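PDB 2EAB: alpha-fucosidase from Bifidobacterium bifidum, which probably hydrolyses alpha-1,2-fucosidic linkages of glycans, releasing L-fucose, this chain being the catalytic piece of a longer, probably membrane-anchored protein. Local coordinates for residues Q245-L250 with V307-A312; N189-R194 with L276-A281; L203-S208 with K272-Y277; L241-I246 with E299-V304. All coordinates share one frame; numbering follows the deposited sequence.

Interaction 1 (Q245-L250 with V307-A312)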
loop_
_atom_site.group_PDB
_atom_site.type_symbol
_atom_site.label_atom_id
_atom_site.label_comp_id
_atom_site.label_asym_id
_atom_site.label_seq_id
_atom_site.Cartn_x
_atom_site.Cartn_y
_atom_site.Cartn_z
ATOM N N GLN A 245 24.635 -14.193 3.150
ATOM C CA GLN A 245 25.542 -14.855 4.083
ATOM C C GLN A 245 24.834 -15.243 5.361
ATOM O O GLN A 245 23.992 -14.493 5.866
ATOM C CB GLN A 245 26.743 -13.961 4.397
ATOM C CG GLN A 245 27.648 -13.738 3.196
ATOM C CD GLN A 245 28.791 -12.794 3.457
ATOM O OE1 GLN A 245 29.415 -12.815 4.521
ATOM N NE2 GLN A 245 29.090 -11.962 2.467
ATOM N N ILE A 246 25.177 -16.429 5.863
ATOM C CA ILE A 246 24.700 -16.914 7.152
ATOM C C ILE A 246 25.912 -17.183 8.031
ATOM O O ILE A 246 26.753 -18.029 7.707
ATOM C CB ILE A 246 23.848 -18.206 7.037
ATOM C CG1 ILE A 246 22.665 -17.997 6.076
ATOM C CG2 ILE A 246 23.399 -18.675 8.432
ATOM C CD1 ILE A 246 21.705 -19.176 5.967
ATOM N N LYS A 247 25.999 -16.439 9.126
ATOM C CA LYS A 247 27.052 -16.613 10.118
ATOM C C LYS A 247 26.473 -17.380 11.303
ATOM O O LYS A 247 25.496 -16.946 11.914
ATOM C CB LYS A 247 27.584 -15.245 10.554
ATOM C CG LYS A 247 28.748 -15.289 11.533
ATOM C CD LYS A 247 29.143 -13.886 11.948
ATOM C CE LYS A 247 30.362 -13.884 12.860
ATOM N NZ LYS A 247 31.602 -14.329 12.167
ATOM N N VAL A 248 27.083 -18.525 11.615
ATOM C CA VAL A 248 26.591 -19.413 12.666
ATOM C C VAL A 248 27.435 -19.244 13.930
ATOM O O VAL A 248 28.643 -19.503 13.919
ATOM C CB VAL A 248 26.603 -20.895 12.202
ATOM C CG1 VAL A 248 26.032 -21.802 13.277
ATOM C CG2 VAL A 248 25.817 -21.058 10.907
ATOM N N VAL A 249 26.795 -18.800 15.009
ATOM C CA VAL A 249 27.492 -18.537 16.269
ATOM C C VAL A 249 27.011 -19.484 17.372
ATOM O O VAL A 249 25.869 -19.398 17.828
ATOM C CB VAL A 249 27.344 -17.055 16.718
ATOM C CG1 VAL A 249 28.199 -16.770 17.952
ATOM C CG2 VAL A 249 27.725 -16.106 15.586
ATOM N N LEU A 250 27.897 -20.387 17.790
ATOM C CA LEU A 250 27.606 -21.335 18.865
ATOM C C LEU A 250 27.694 -20.648 20.221
ATOM O O LEU A 250 28.637 -19.897 20.476
ATOM C CB LEU A 250 28.600 -22.503 18.841
ATOM C CG LEU A 250 28.795 -23.356 17.585
ATOM C CD1 LEU A 250 30.032 -24.227 17.742
ATOM C CD2 LEU A 250 27.578 -24.213 17.296
ATOM N N VAL A 307 27.916 -6.718 7.768
ATOM C CA VAL A 307 26.603 -6.711 8.414
ATOM C C VAL A 307 26.509 -7.837 9.442
ATOM O O VAL A 307 26.158 -7.595 10.598
ATOM C CB VAL A 307 25.431 -6.821 7.406
ATOM C CG1 VAL A 307 24.103 -6.942 8.145
ATOM C CG2 VAL A 307 25.406 -5.617 6.478
ATOM N N VAL A 308 26.836 -9.061 9.028
ATOM C CA VAL A 308 26.735 -10.204 9.939
ATOM C C VAL A 308 27.786 -10.157 11.051
ATOM O O VAL A 308 27.498 -10.530 12.190
ATOM C CB VAL A 308 26.717 -11.586 9.212
ATOM C CG1 VAL A 308 25.451 -11.740 8.381
ATOM C CG2 VAL A 308 27.955 -11.797 8.346
ATOM N N GLN A 309 28.985 -9.679 10.726
ATOM C CA GLN A 309 30.045 -9.550 11.729
ATOM C C GLN A 309 29.706 -8.493 12.779
ATOM O O GLN A 309 29.858 -8.744 13.978
ATOM C CB GLN A 309 31.408 -9.257 11.088
ATOM C CG GLN A 309 32.586 -9.359 12.070
ATOM C CD GLN A 309 32.765 -10.763 12.621
ATOM O OE1 GLN A 309 32.929 -11.716 11.866
ATOM N NE2 GLN A 309 32.736 -10.892 13.944
ATOM N N ASP A 310 29.235 -7.327 12.335
ATOM C CA ASP A 310 28.828 -6.266 13.256
ATOM C C ASP A 310 27.727 -6.731 14.203
ATOM O O ASP A 310 27.750 -6.411 15.395
ATOM C CB ASP A 310 28.362 -5.017 12.499
ATOM C CG ASP A 310 29.516 -4.201 11.922
ATOM O OD1 ASP A 310 30.686 -4.418 12.306
ATOM O OD2 ASP A 310 29.245 -3.321 11.075
ATOM N N ALA A 311 26.768 -7.487 13.668
ATOM C CA ALA A 311 25.666 -8.018 14.462
ATOM C C ALA A 311 26.162 -9.024 15.503
ATOM O O ALA A 311 25.801 -8.939 16.681
ATOM C CB ALA A 311 24.617 -8.647 13.558
ATOM N N ALA A 312 27.000 -9.963 15.064
ATOM C CA ALA A 312 27.575 -10.966 15.959
ATOM C C ALA A 312 28.389 -10.314 17.072
ATOM O O ALA A 312 28.340 -10.755 18.223
ATOM C CB ALA A 312 28.428 -11.939 15.177
HETATM O O HOH W 1 33.126 -13.775 14.794
#

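Interaction 2 (N189-R194 with L276-A281)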
loop_
_atom_site.group_PDB
_atom_site.type_symbol
_atom_site.label_atom_id
_atom_site.label_comp_id
_atom_site.label_asym_id
_atom_site.label_seq_id
_atom_site.Cartn_x
_atom_site.Cartn_y
_atom_site.Cartn_z
ATOM N N ASN A 189 20.098 -4.208 10.602
ATOM C CA ASN A 189 20.002 -4.623 9.204
ATOM C C ASN A 189 20.302 -6.105 8.976
ATOM O O ASN A 189 21.040 -6.475 8.055
ATOM C CB ASN A 189 20.899 -3.749 8.327
ATOM C CG ASN A 189 20.534 -3.846 6.870
ATOM O OD1 ASN A 189 19.379 -4.104 6.537
ATOM N ND2 ASN A 189 21.509 -3.653 5.996
ATOM N N VAL A 190 19.720 -6.950 9.817
ATOM C CA VAL A 190 20.121 -8.344 9.869
ATOM C C VAL A 190 18.962 -9.226 10.305
ATOM O O VAL A 190 18.124 -8.815 11.111
ATOM C CB VAL A 190 21.364 -8.533 10.801
ATOM C CG1 VAL A 190 21.010 -8.274 12.274
ATOM C CG2 VAL A 190 22.001 -9.907 10.621
ATOM N N MET A 191 18.910 -10.428 9.744
ATOM C CA MET A 191 17.947 -11.438 10.148
ATOM C C MET A 191 18.607 -12.349 11.178
ATOM O O MET A 191 19.769 -12.730 11.031
ATOM C CB MET A 191 17.474 -12.233 8.929
ATOM C CG MET A 191 16.492 -13.353 9.231
ATOM S SD MET A 191 15.917 -14.189 7.742
ATOM C CE MET A 191 14.948 -12.903 6.953
ATOM N N VAL A 192 17.855 -12.683 12.218
ATOM C CA VAL A 192 18.357 -13.504 13.312
ATOM C C VAL A 192 17.487 -14.744 13.442
ATOM O O VAL A 192 16.260 -14.652 13.419
ATOM C CB VAL A 192 18.374 -12.702 14.644
ATOM C CG1 VAL A 192 18.727 -13.596 15.830
ATOM C CG2 VAL A 192 19.348 -11.530 14.557
ATOM N N ALA A 193 18.136 -15.901 13.544
ATOM C CA ALA A 193 17.472 -17.138 13.929
ATOM C C ALA A 193 18.139 -17.667 15.192
ATOM O O ALA A 193 19.328 -18.001 15.184
ATOM C CB ALA A 193 17.536 -18.163 12.814
ATOM N N ARG A 194 17.371 -17.709 16.275
ATOM C CA ARG A 194 17.841 -18.209 17.560
ATOM C C ARG A 194 17.271 -19.605 17.755
ATOM O O ARG A 194 16.056 -19.782 17.787
ATOM C CB ARG A 194 17.393 -17.268 18.684
ATOM C CG ARG A 194 17.746 -17.723 20.096
ATOM C CD ARG A 194 19.234 -17.625 20.363
ATOM N NE ARG A 194 19.576 -18.121 21.694
ATOM C CZ ARG A 194 20.816 -18.358 22.113
ATOM N NH1 ARG A 194 21.850 -18.152 21.307
ATOM N NH2 ARG A 194 21.024 -18.814 23.342
ATOM N N LEU A 276 22.000 -17.604 14.465
ATOM C CA LEU A 276 22.340 -17.381 13.069
ATOM C C LEU A 276 22.112 -15.918 12.738
ATOM O O LEU A 276 21.065 -15.359 13.068
ATOM C CB LEU A 276 21.476 -18.250 12.156
ATOM C CG LEU A 276 21.927 -19.676 11.821
ATOM C CD1 LEU A 276 22.267 -20.518 13.048
ATOM C CD2 LEU A 276 20.865 -20.362 10.976
ATOM N N TYR A 277 23.106 -15.302 12.108
ATOM C CA TYR A 277 22.972 -13.956 11.574
ATOM C C TYR A 277 22.969 -14.045 10.058
ATOM O O TYR A 277 23.904 -14.579 9.452
ATOM C CB TYR A 277 24.103 -13.058 12.071
ATOM C CG TYR A 277 24.074 -12.849 13.566
ATOM C CD1 TYR A 277 23.222 -11.902 14.141
ATOM C CD2 TYR A 277 24.881 -13.611 14.410
ATOM C CE1 TYR A 277 23.182 -11.711 15.519
ATOM C CE2 TYR A 277 24.847 -13.426 15.789
ATOM C CZ TYR A 277 24.000 -12.473 16.332
ATOM O OH TYR A 277 23.960 -12.290 17.694
ATOM N N ILE A 278 21.898 -13.534 9.460
ATOM C CA ILE A 278 21.663 -13.666 8.028
ATOM C C ILE A 278 21.535 -12.279 7.414
ATOM O O ILE A 278 20.730 -11.459 7.869
ATOM C CB ILE A 278 20.380 -14.485 7.742
ATOM C CG1 ILE A 278 20.472 -15.877 8.386
ATOM C CG2 ILE A 278 20.140 -14.598 6.239
ATOM C CD1 ILE A 278 19.225 -16.287 9.148
ATOM N N ALA A 279 22.336 -12.016 6.387
ATOM C CA ALA A 279 22.244 -10.755 5.659
ATOM C C ALA A 279 22.254 -11.015 4.164
ATOM O O ALA A 279 22.736 -12.054 3.707
ATOM C CB ALA A 279 23.377 -9.824 6.047
ATOM N N ALA A 280 21.717 -10.067 3.399
ATOM C CA ALA A 280 21.698 -10.170 1.949
ATOM C C ALA A 280 21.653 -8.787 1.337
ATOM O O ALA A 280 21.152 -7.838 1.954
ATOM C CB ALA A 280 20.512 -10.992 1.486
ATOM N N ALA A 281 22.175 -8.674 0.122
ATOM C CA ALA A 281 22.152 -7.422 -0.621
ATOM C C ALA A 281 22.370 -7.671 -2.095
ATOM O O ALA A 281 22.890 -8.720 -2.503
ATOM C CB ALA A 281 23.220 -6.474 -0.114
HETATM O O HOH W 2 20.931 -7.573 5.415
#

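Interaction 3 (L203-S208 with K272-Y277)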
loop_
_atom_site.group_PDB
_atom_site.type_symbol
_atom_site.label_atom_id
_atom_site.label_comp_id
_atom_site.label_asym_id
_atom_site.label_seq_id
_atom_site.Cartn_x
_atom_site.Cartn_y
_atom_site.Cartn_z
ATOM N N LEU A 203 21.219 -30.170 19.983
ATOM C CA LEU A 203 21.021 -29.292 18.832
ATOM C C LEU A 203 21.939 -29.714 17.687
ATOM O O LEU A 203 23.150 -29.485 17.715
ATOM C CB LEU A 203 21.201 -27.816 19.201
ATOM C CG LEU A 203 20.721 -26.780 18.171
ATOM C CD1 LEU A 203 19.237 -26.948 17.834
ATOM C CD2 LEU A 203 20.999 -25.379 18.681
ATOM N N ASN A 204 21.333 -30.364 16.697
ATOM C CA ASN A 204 22.027 -30.889 15.532
ATOM C C ASN A 204 21.235 -30.548 14.281
ATOM O O ASN A 204 20.070 -30.932 14.157
ATOM C CB ASN A 204 22.185 -32.408 15.644
ATOM C CG ASN A 204 22.988 -32.822 16.860
ATOM O OD1 ASN A 204 24.213 -32.798 16.843
ATOM N ND2 ASN A 204 22.292 -33.208 17.924
ATOM N N PHE A 205 21.856 -29.812 13.363
ATOM C CA PHE A 205 21.185 -29.436 12.121
ATOM C C PHE A 205 22.149 -29.006 11.026
ATOM O O PHE A 205 23.288 -28.627 11.291
ATOM C CB PHE A 205 20.130 -28.339 12.362
ATOM C CG PHE A 205 20.709 -27.022 12.787
ATOM C CD1 PHE A 205 21.091 -26.079 11.838
ATOM C CD2 PHE A 205 20.869 -26.722 14.135
ATOM C CE1 PHE A 205 21.633 -24.864 12.223
ATOM C CE2 PHE A 205 21.408 -25.504 14.531
ATOM C CZ PHE A 205 21.791 -24.572 13.569
ATOM N N ASN A 206 21.658 -29.077 9.793
ATOM C CA ASN A 206 22.364 -28.587 8.628
ATOM C C ASN A 206 21.678 -27.312 8.150
ATOM O O ASN A 206 20.455 -27.286 7.996
ATOM C CB ASN A 206 22.344 -29.660 7.538
ATOM C CG ASN A 206 22.984 -29.204 6.249
ATOM O OD1 ASN A 206 22.389 -28.447 5.479
ATOM N ND2 ASN A 206 24.195 -29.684 5.990
ATOM N N VAL A 207 22.459 -26.258 7.932
ATOM C CA VAL A 207 21.908 -25.012 7.398
ATOM C C VAL A 207 22.372 -24.779 5.966
ATOM O O VAL A 207 23.564 -24.859 5.661
ATOM C CB VAL A 207 22.183 -23.777 8.313
ATOM C CG1 VAL A 207 23.653 -23.626 8.627
ATOM C CG2 VAL A 207 21.641 -22.496 7.680
ATOM N N SER A 208 21.406 -24.515 5.092
ATOM C CA SER A 208 21.678 -24.185 3.701
ATOM C C SER A 208 20.820 -22.996 3.284
ATOM O O SER A 208 19.838 -22.661 3.951
ATOM C CB SER A 208 21.418 -25.393 2.797
ATOM O OG SER A 208 20.079 -25.838 2.899
ATOM N N LYS A 272 23.804 -26.816 22.026
ATOM C CA LYS A 272 22.613 -26.620 22.842
ATOM C C LYS A 272 21.827 -25.401 22.357
ATOM O O LYS A 272 20.599 -25.436 22.288
ATOM C CB LYS A 272 22.981 -26.469 24.321
ATOM C CG LYS A 272 21.789 -26.586 25.261
ATOM C CD LYS A 272 22.179 -26.318 26.705
ATOM C CE LYS A 272 20.981 -26.478 27.625
ATOM N NZ LYS A 272 21.309 -26.152 29.043
ATOM N N ALA A 273 22.546 -24.329 22.030
ATOM C CA ALA A 273 21.938 -23.098 21.530
ATOM C C ALA A 273 22.854 -22.412 20.526
ATOM O O ALA A 273 24.075 -22.371 20.705
ATOM C CB ALA A 273 21.612 -22.160 22.677
ATOM N N VAL A 274 22.253 -21.881 19.464
ATOM C CA VAL A 274 22.991 -21.174 18.419
ATOM C C VAL A 274 22.228 -19.930 17.960
ATOM O O VAL A 274 20.998 -19.886 18.020
ATOM C CB VAL A 274 23.293 -22.076 17.178
ATOM C CG1 VAL A 274 24.115 -23.302 17.559
ATOM C CG2 VAL A 274 22.016 -22.500 16.477
ATOM N N THR A 275 22.972 -18.926 17.510
ATOM C CA THR A 275 22.383 -17.769 16.842
ATOM C C THR A 275 22.919 -17.695 15.421
ATOM O O THR A 275 24.132 -17.745 15.199
ATOM C CB THR A 275 22.687 -16.448 17.581
ATOM O OG1 THR A 275 22.336 -16.582 18.962
ATOM C CG2 THR A 275 21.897 -15.282 16.971
ATOM N N LEU A 276 22.000 -17.604 14.465
ATOM C CA LEU A 276 22.340 -17.381 13.069
ATOM C C LEU A 276 22.112 -15.918 12.738
ATOM O O LEU A 276 21.065 -15.359 13.068
ATOM C CB LEU A 276 21.476 -18.250 12.156
ATOM C CG LEU A 276 21.927 -19.676 11.821
ATOM C CD1 LEU A 276 22.267 -20.518 13.048
ATOM C CD2 LEU A 276 20.865 -20.362 10.976
ATOM N N TYR A 277 23.106 -15.302 12.108
ATOM C CA TYR A 277 22.972 -13.956 11.574
ATOM C C TYR A 277 22.969 -14.045 10.058
ATOM O O TYR A 277 23.904 -14.579 9.452
ATOM C CB TYR A 277 24.103 -13.058 12.071
ATOM C CG TYR A 277 24.074 -12.849 13.566
ATOM C CD1 TYR A 277 23.222 -11.902 14.141
ATOM C CD2 TYR A 277 24.881 -13.611 14.410
ATOM C CE1 TYR A 277 23.182 -11.711 15.519
ATOM C CE2 TYR A 277 24.847 -13.426 15.789
ATOM C CZ TYR A 277 24.000 -12.473 16.332
ATOM O OH TYR A 277 23.960 -12.290 17.694
#

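Interaction 4 (L241-I246 with E299-V304)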
loop_
_atom_site.group_PDB
_atom_site.type_symbol
_atom_site.label_atom_id
_atom_site.label_comp_id
_atom_site.label_asym_id
_atom_site.label_seq_id
_atom_site.Cartn_x
_atom_site.Cartn_y
_atom_site.Cartn_z
ATOM N N LEU A 241 23.960 -8.032 -9.251
ATOM C CA LEU A 241 24.757 -8.830 -8.320
ATOM C C LEU A 241 23.961 -9.127 -7.070
ATOM O O LEU A 241 23.239 -8.267 -6.574
ATOM C CB LEU A 241 26.042 -8.102 -7.928
ATOM C CG LEU A 241 26.979 -7.673 -9.056
ATOM C CD1 LEU A 241 28.120 -6.836 -8.507
ATOM C CD2 LEU A 241 27.518 -8.882 -9.807
ATOM N N TYR A 242 24.094 -10.347 -6.562
ATOM C CA TYR A 242 23.447 -10.716 -5.308
ATOM C C TYR A 242 24.400 -11.497 -4.411
ATOM O O TYR A 242 25.287 -12.210 -4.892
ATOM C CB TYR A 242 22.142 -11.486 -5.547
ATOM C CG TYR A 242 22.294 -12.812 -6.263
ATOM C CD1 TYR A 242 22.544 -13.988 -5.553
ATOM C CD2 TYR A 242 22.166 -12.894 -7.649
ATOM C CE1 TYR A 242 22.680 -15.213 -6.209
ATOM C CE2 TYR A 242 22.296 -14.111 -8.310
ATOM C CZ TYR A 242 22.551 -15.262 -7.588
ATOM O OH TYR A 242 22.677 -16.452 -8.265
ATOM N N ASN A 243 24.201 -11.357 -3.105
ATOM C CA ASN A 243 25.067 -11.957 -2.105
ATOM C C ASN A 243 24.269 -12.141 -0.823
ATOM O O ASN A 243 23.657 -11.193 -0.322
ATOM C CB ASN A 243 26.288 -11.052 -1.869
ATOM C CG ASN A 243 27.334 -11.678 -0.953
ATOM O OD1 ASN A 243 27.087 -11.907 0.228
ATOM N ND2 ASN A 243 28.523 -11.927 -1.497
ATOM N N SER A 244 24.256 -13.366 -0.309
ATOM C CA SER A 244 23.684 -13.632 1.002
ATOM C C SER A 244 24.664 -14.437 1.843
ATOM O O SER A 244 25.436 -15.250 1.317
ATOM C CB SER A 244 22.345 -14.360 0.887
ATOM O OG SER A 244 22.511 -15.693 0.435
ATOM N N GLN A 245 24.635 -14.193 3.150
ATOM C CA GLN A 245 25.542 -14.855 4.083
ATOM C C GLN A 245 24.834 -15.243 5.361
ATOM O O GLN A 245 23.992 -14.493 5.866
ATOM C CB GLN A 245 26.743 -13.961 4.397
ATOM C CG GLN A 245 27.648 -13.738 3.196
ATOM C CD GLN A 245 28.791 -12.794 3.457
ATOM O OE1 GLN A 245 29.415 -12.815 4.521
ATOM N NE2 GLN A 245 29.090 -11.962 2.467
ATOM N N ILE A 246 25.177 -16.429 5.863
ATOM C CA ILE A 246 24.700 -16.914 7.152
ATOM C C ILE A 246 25.912 -17.183 8.031
ATOM O O ILE A 246 26.753 -18.029 7.707
ATOM C CB ILE A 246 23.848 -18.206 7.037
ATOM C CG1 ILE A 246 22.665 -17.997 6.076
ATOM C CG2 ILE A 246 23.399 -18.675 8.432
ATOM C CD1 ILE A 246 21.705 -19.176 5.967
ATOM N N GLU A 299 33.070 -6.018 -3.475
ATOM C CA GLU A 299 32.594 -4.958 -2.587
ATOM C C GLU A 299 31.250 -5.289 -1.940
ATOM O O GLU A 299 31.059 -5.051 -0.742
ATOM C CB GLU A 299 32.557 -3.614 -3.319
ATOM C CG GLU A 299 33.955 -3.059 -3.582
ATOM C CD GLU A 299 33.965 -1.859 -4.504
ATOM O OE1 GLU A 299 33.178 -1.832 -5.473
ATOM O OE2 GLU A 299 34.782 -0.941 -4.267
ATOM N N VAL A 300 30.326 -5.853 -2.718
ATOM C CA VAL A 300 29.046 -6.306 -2.159
ATOM C C VAL A 300 29.308 -7.379 -1.099
ATOM O O VAL A 300 28.734 -7.346 -0.010
ATOM C CB VAL A 300 28.071 -6.827 -3.245
ATOM C CG1 VAL A 300 26.774 -7.326 -2.613
ATOM C CG2 VAL A 300 27.762 -5.732 -4.252
ATOM N N ASN A 301 30.206 -8.309 -1.420
ATOM C CA ASN A 301 30.571 -9.372 -0.495
ATOM C C ASN A 301 31.116 -8.845 0.840
ATOM O O ASN A 301 30.721 -9.312 1.907
ATOM C CB ASN A 301 31.576 -10.317 -1.151
ATOM C CG ASN A 301 31.916 -11.493 -0.272
ATOM O OD1 ASN A 301 31.073 -12.351 -0.014
ATOM N ND2 ASN A 301 33.155 -11.530 0.214
ATOM N N THR A 302 32.020 -7.874 0.762
ATOM C CA THR A 302 32.605 -7.239 1.942
ATOM C C THR A 302 31.519 -6.550 2.771
ATOM O O THR A 302 31.499 -6.657 4.000
ATOM C CB THR A 302 33.701 -6.235 1.521
ATOM O OG1 THR A 302 34.732 -6.941 0.819
ATOM C CG2 THR A 302 34.314 -5.521 2.729
ATOM N N ARG A 303 30.604 -5.870 2.082
ATOM C CA ARG A 303 29.512 -5.150 2.726
ATOM C C ARG A 303 28.590 -6.087 3.510
ATOM O O ARG A 303 28.283 -5.831 4.676
ATOM C CB ARG A 303 28.732 -4.354 1.676
ATOM C CG ARG A 303 27.517 -3.627 2.213
ATOM C CD ARG A 303 27.104 -2.477 1.318
ATOM N NE ARG A 303 26.716 -2.845 -0.050
ATOM C CZ ARG A 303 25.500 -3.247 -0.419
ATOM N NH1 ARG A 303 24.531 -3.405 0.478
ATOM N NH2 ARG A 303 25.257 -3.500 -1.700
ATOM N N VAL A 304 28.161 -7.172 2.871
ATOM C CA VAL A 304 27.284 -8.144 3.516
ATOM C C VAL A 304 27.998 -8.838 4.680
ATOM O O VAL A 304 27.405 -9.053 5.735
ATOM C CB VAL A 304 26.733 -9.169 2.500
ATOM C CG1 VAL A 304 25.929 -10.256 3.201
ATOM C CG2 VAL A 304 25.860 -8.462 1.458
#

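Interaction 1 (Q245-L250 with V307-A312)
Lys247 lies against Val308, Gln309 and Ala312 where helix 297-314 packs over one face of an antiparallel sheet of the N-terminal beta-sandwich domain; the axes of the two short segments run 25° apart and come within 8.9 Å. The tight part lies along the aliphatic run of the lysine. Lys247 CB meets Val308 CB at 4.0 Å, CD passes 3.7 Å from Val308 O, and CE rests on Ala312 CB at 3.6 Å. These contacts follow one another along the helix because the lysine chain stays straight as far as CE. Packing is looser beside them, where Val249 CG2 only reaches Ala312 CB at 4.2 Å. At the outer, water-bearing end the chain bends at its last torsion and NZ donates to Gln309 OE1 over 2.9 Å, tilted 35° from the carbonyl plane. The same ammonium group also forms a salt bridge with Asp227, its strongest polar partner. Replacing Lys247 with alanine would probably leave Asp227 without its countercharge and open a gap beside Ala312. One water joins the two polar ends, accepting from Lys247 NZ at 3.1 Å and from Gln309 NE2 at 3.0 Å.

Interaction 2 (N189-R194 with L276-A281)
Met191 and Ile278 exchange both backbone bonds of a hydrogen-bonded pair: Met191 N to Ile278 O is 2.8 Å, and Ile278 N to Met191 O is also 2.8 Å. Two residues along, Ala193 and Leu276 are bonded in the same two-way fashion, Leu276 N reaching Ala193 O at 2.8 Å. Between them Val192 and Tyr277 form a non-hydrogen-bonded pair, in which Val192 CA brings its hydrogen to Leu276 O with a carbon-oxygen distance of 3.3 Å. The side chains alternate accordingly. On one face Met191 CB meets Ile278 CB at 3.9 Å, and the two chains then cross at a slant, Ile278 CD1 lying 4.0 Å from Met191 CG; a turn of the isoleucine chi2 to 133°, off the staggered positions, probably goes with this contact. On the other face Val192 and Tyr277 run side by side, Val192 CG2 lying 3.9 Å from Tyr277 CD1, while Val190 CG2 sits at the edge of the same ring.

This is regular antiparallel pairing in the nine-stranded sheet of the N-terminal beta-sandwich domain, between strands 190-197 and 273-282, whose short segments run at 152°. Where strand 190-197 begins, Asn189 and Val190 both face Ser185 in a G1 beta bulge. Farther out, Phe74 of the second sheet backs Met191 and Ile278, and Ala311 of helix 297-314 touches Tyr277 on the opposite face. The Met191 side chain is about 11 Å from that of Glu77, a calcium ligand.

Interaction 3 (L203-S208 with K272-Y277)
Phe205 meets Val274 and Leu276 with the rim of its ring. Val274 CG2 lies in the ring plane, 3.6 Å from CZ of Phe205 and at a like distance from CE2, so the methyl faces the CE2-CZ side of the ring from outside. Leu276 CD1 is also at the edge, 4.1 Å from Phe205 CZ, and Leu203 CG of the ring's own strand lies in the ring plane as well. The contact is part of the hydrophobic core of a beta sandwich: strand 203-208 belongs to the seven-stranded sheet, strand 273-282 to the nine-stranded one, and the segment axes pass 8.5 Å apart at 33° with no hydrogen bond between them. Phe205 CB is directed toward the facing strand, and with CG between the backbone N and the carbonyl carbon (chi1 66°) the ring reaches Val274 and Leu276, sliding past them in the opposite direction.

The spacing is uneven. CA atoms of Val207 and Leu276 are 9.5 Å apart, but those of Leu203 and Lys272 only 5.1 Å, since Lys272 is where the chain passes from strand 266-271 of one sheet to strand 273-282 of the other. At this narrow end Leu203 CD2 touches Lys272 O at 3.6 Å and Val274 CG2 at 3.8 Å. Leu144, Leu195 and Ile246 add further apolar side chains to the core around these residues. At the wide end Val207 and Leu276 meet tip to tip, Val207 CG2 facing Leu276 CD2 at 4.0 Å.

Interaction 4 (L241-I246 with E299-V304)
Gln245 NE2 is held by two acceptors, Asn301 O across the contact at 3.2 Å and Asn243 OD1 on its own strand at 3.0 Å. Both lie close to the plane of the glutamine amide, and the bond to Asn301 O uses a lone pair of that carbonyl, so the amide is fixed in its rotation. Asn243 in turn donates from ND2 to Asn301 OD1 at 3.0 Å, again on a lone pair, with the two amide planes turned 54° apart. The side-chain amides of Asn243 and Gln245 thus bind the side chain and the backbone carbonyl of Asn301 respectively, joining strand 241-250 to helix 297-314, which lies against the sheet of the N-terminal beta-sandwich domain, its segment axis 29° from that of the strand. Asn243 reaches the helix because its CG stands anti to the backbone N (chi1 -173°). Valines of the helix flank the polar group: Asn243 OD1 lies 3.6 Å from Val304 CB, Asn243 CB lies 3.8 Å from Val300 CG1, and Gln245 CG lies 3.9 Å from Val304 CG1. With alanine at Asn243, Asn301 OD1 would probably lose this donor and the Gln245 amide would be freer to turn. Toward the start of the strand the contact thins to Leu241 CD1 against Val300 CG2 at 4.4 Å.

How the interactions relate
All four contacts belong to one sandwich domain and its covering helix. Interactions 1 and 4 are successive steps of strand 241-250 along helix 297-314, their centres 12 Å apart, sharing Gln245 and Ile246. Strand 273-282 pairs along one side with strand 190-197 in interaction 2, turns core-facing side chains to interaction 3, and is bonded on its other side to strand 241-250, where Lys247 N lies 2.8 Å from Tyr277 O and Gln245 N 2.9 Å from Ala279 O. Ile246 also reaches the opposing sheet, its CD1 3.7 Å from Val207 CG2. Interaction 2 comes nearest to a bound ligand, the Met191 side chain lying about 13 Å from a calcium ion; interactions 1, 3 and 4 lie away from the metal sites.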